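Local atomic coordinates of putative retaining b-glycosidase (Saccharophagus degradans, PDB entry 5A95), a protein that probably hydrolyses mixed-linkage beta-glucans as a retaining family 5 glycoside hydrolase, with its quaternary structure dictating substrate specificity. Residues G301-I304 against P305-D308. The protein carries 1 engineered substitution. Sequence-based numbering, arbitrary orientation.
With BGC (beta-D-glucopyranose), chain D.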
ATOM      1  N   GLY A 301      17.092   9.112 -31.168  1.00 18.90           N
ATOM      2  CA  GLY A 301      16.880   8.554 -29.859  1.00 17.84           C
ATOM      3  C   GLY A 301      17.806   7.442 -29.424  1.00 16.86           C
ATOM      4  O   GLY A 301      17.495   6.724 -28.518  1.00 23.33           O
ATOM      5  N   ALA A 302      18.974   7.315 -30.059  1.00 17.13           N
ATOM      6  CA  ALA A 302      19.877   6.208 -29.791  1.00 14.19           C
ATOM      7  C   ALA A 302      20.400   6.162 -28.356  1.00 14.89           C
ATOM      8  O   ALA A 302      20.837   7.168 -27.812  1.00 19.87           O
ATOM      9  CB  ALA A 302      21.049   6.263 -30.773  1.00 14.78           C
ATOM     10  N   HIS A 303      20.379   4.978 -27.765  1.00 13.83           N
ATOM     11  CA  HIS A 303      20.785   4.750 -26.397  1.00 14.51           C
ATOM     12  C   HIS A 303      21.071   3.253 -26.216  1.00 14.20           C
ATOM     13  O   HIS A 303      20.523   2.442 -26.941  1.00 15.04           O
ATOM     14  CB  HIS A 303      19.645   5.143 -25.445  1.00 14.68           C
ATOM     15  CG  HIS A 303      18.339   4.457 -25.742  1.00 16.72           C
ATOM     16  ND1 HIS A 303      17.457   4.907 -26.709  1.00 18.25           N
ATOM     17  CD2 HIS A 303      17.755   3.364 -25.188  1.00 19.46           C
ATOM     18  CE1 HIS A 303      16.390   4.130 -26.736  1.00 19.70           C
ATOM     19  NE2 HIS A 303      16.545   3.185 -25.822  1.00 22.05           N
ATOM     20  N   ILE A 304      21.935   2.889 -25.267  1.00 13.22           N
ATOM     21  CA  ILE A 304      22.107   1.481 -24.865  1.00 11.66           C
ATOM     22  C   ILE A 304      20.770   1.073 -24.230  1.00 12.21           C
ATOM     23  O   ILE A 304      20.214   1.846 -23.449  1.00 13.88           O
ATOM     24  CB  ILE A 304      23.283   1.336 -23.869  1.00 16.29           C
ATOM     25  CG1 ILE A 304      24.612   1.753 -24.529  1.00 18.69           C
ATOM     26  CG2 ILE A 304      23.407  -0.071 -23.317  1.00 17.55           C
ATOM     27  CD1 ILE A 304      25.748   2.025 -23.557  1.00 22.85           C
ATOM     28  N   PRO A 305      20.240  -0.131 -24.554  1.00 10.91           N
ATOM     29  CA  PRO A 305      20.874  -1.217 -25.287  1.00  9.53           C
ATOM     30  C   PRO A 305      20.382  -1.411 -26.721  1.00  8.20           C
ATOM     31  O   PRO A 305      20.405  -2.546 -27.228  1.00  8.27           O
ATOM     32  CB  PRO A 305      20.487  -2.427 -24.444  1.00  9.74           C
ATOM     33  CG  PRO A 305      19.063  -2.140 -24.086  1.00 10.63           C
ATOM     34  CD  PRO A 305      19.049  -0.633 -23.828  1.00 11.92           C
ATOM     35  N   VAL A 306      19.926  -0.353 -27.394  1.00  8.85           N
ATOM     36  CA  VAL A 306      19.290  -0.480 -28.698  1.00  8.21           C
ATOM     37  C   VAL A 306      20.153  -0.035 -29.888  1.00  8.59           C
ATOM     38  O   VAL A 306      19.666  -0.028 -31.021  1.00  9.28           O
ATOM     39  CB  VAL A 306      17.922   0.257 -28.762  1.00  8.81           C
ATOM     40  CG1 VAL A 306      17.026  -0.244 -27.634  1.00 10.21           C
ATOM     41  CG2 VAL A 306      18.052   1.779 -28.695  1.00  9.39           C
ATOM     42  N   LYS A 307      21.425   0.276 -29.651  1.00  8.57           N
ATOM     43  CA  LYS A 307      22.301   0.736 -30.722  1.00  8.56           C
ATOM     44  C   LYS A 307      22.879  -0.432 -31.495  1.00  8.32           C
ATOM     45  O   LYS A 307      23.333  -1.395 -30.892  1.00  9.62           O
ATOM     46  CB  LYS A 307      23.453   1.572 -30.167  1.00  9.36           C
ATOM     47  CG  LYS A 307      23.068   2.845 -29.429  1.00 12.37           C
ATOM     48  CD  LYS A 307      24.336   3.573 -28.962  1.00 16.21           C
ATOM     49  CE  LYS A 307      24.037   4.951 -28.430  1.00 21.17           C
ATOM     50  NZ  LYS A 307      25.320   5.605 -28.077  1.00 26.71           N
ATOM     51  N   ASP A 308      22.875  -0.335 -32.814  1.00  8.07           N
ATOM     52  CA  ASP A 308      23.424  -1.390 -33.668  1.00  8.05           C
ATOM     53  C   ASP A 308      23.636  -0.854 -35.063  1.00  8.25           C
ATOM     54  O   ASP A 308      22.958   0.085 -35.483  1.00  8.58           O
ATOM     55  CB  ASP A 308      22.492  -2.600 -33.722  1.00  7.89           C
ATOM     56  CG  ASP A 308      23.164  -3.835 -34.309  1.00  9.02           C
ATOM     57  OD1 ASP A 308      23.961  -4.449 -33.569  1.00 10.51           O
ATOM     58  OD2 ASP A 308      22.885  -4.166 -35.479  1.00  8.59           O
TER
HETATM   59  C2  BGC D   1      11.199   0.185 -22.370  1.00 12.97           C
HETATM   60  C3  BGC D   1      10.536   1.123 -23.377  1.00 12.38           C
HETATM   61  C4  BGC D   1      11.592   2.072 -23.958  1.00 11.95           C
HETATM   62  C5  BGC D   1      12.740   1.270 -24.538  1.00 13.86           C
HETATM   63  C6  BGC D   1      13.808   2.144 -25.152  1.00 17.66           C
HETATM   64  C1  BGC D   1      12.527  -0.399 -22.842  1.00 14.00           C
HETATM   65  O1  BGC D   1      13.340  -0.836 -21.782  1.00 15.06           O
HETATM   66  O2  BGC D   1      10.249  -0.875 -21.983  1.00 13.04           O
HETATM   67  O3  BGC D   1       9.426   1.788 -22.695  1.00 10.68           O
HETATM   68  O4  BGC D   1      11.124   2.983 -24.963  1.00 11.57           O
HETATM   69  O5  BGC D   1      13.339   0.577 -23.447  1.00 14.48           O
HETATM   70  O6  BGC D   1      14.886   1.258 -25.460  1.00 24.57           O
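Val-306 lays its CG2 methyl over the centre of the His-303 ring, a CH-pi contact 3.5 Å from CG2 to the ring centroid and 14° off the ring normal. Its other methyl, CG1, lies beside the glucose, 3.4 Å from BGC O6. At the ring edge, His-303 NE2 and BGC O6 make a nearly straight hydrogen bond of 2.6 Å. The ring's other nitrogen is also engaged: ND1 donates to Gly-301 O at 2.6 Å, with that oxygen lying almost in the ring plane. With chi1 at 55°, CG sits between the backbone N and the carbonyl carbon, which brings ND1 to Gly-301 O.

Behind this lies a type VIa beta turn through the cis peptide between Ile-304 and Pro-305, closed by Val-306 N donating to His-303 O at 2.9 Å. It brings the Val-306 methyl against the ring face. Lys-307, extended beyond CG, runs back along the chain until its CE is 4.0 Å from Ala-302 CB, while Gln-258 holds the Lys-307 backbone N.

The turn belongs to the loop between strand 287-289 and helix 312-323 of the family 5 (beta/alpha)8 barrel, where His-303 and Val-306 line the glycan pocket. Glu-189, His-142 and Asn-188 bind the same sugar. Because ND1 donates to Gly-301 O, NE2 of a neutral ring would have no hydrogen and would probably accept the bond from the O6 hydroxyl.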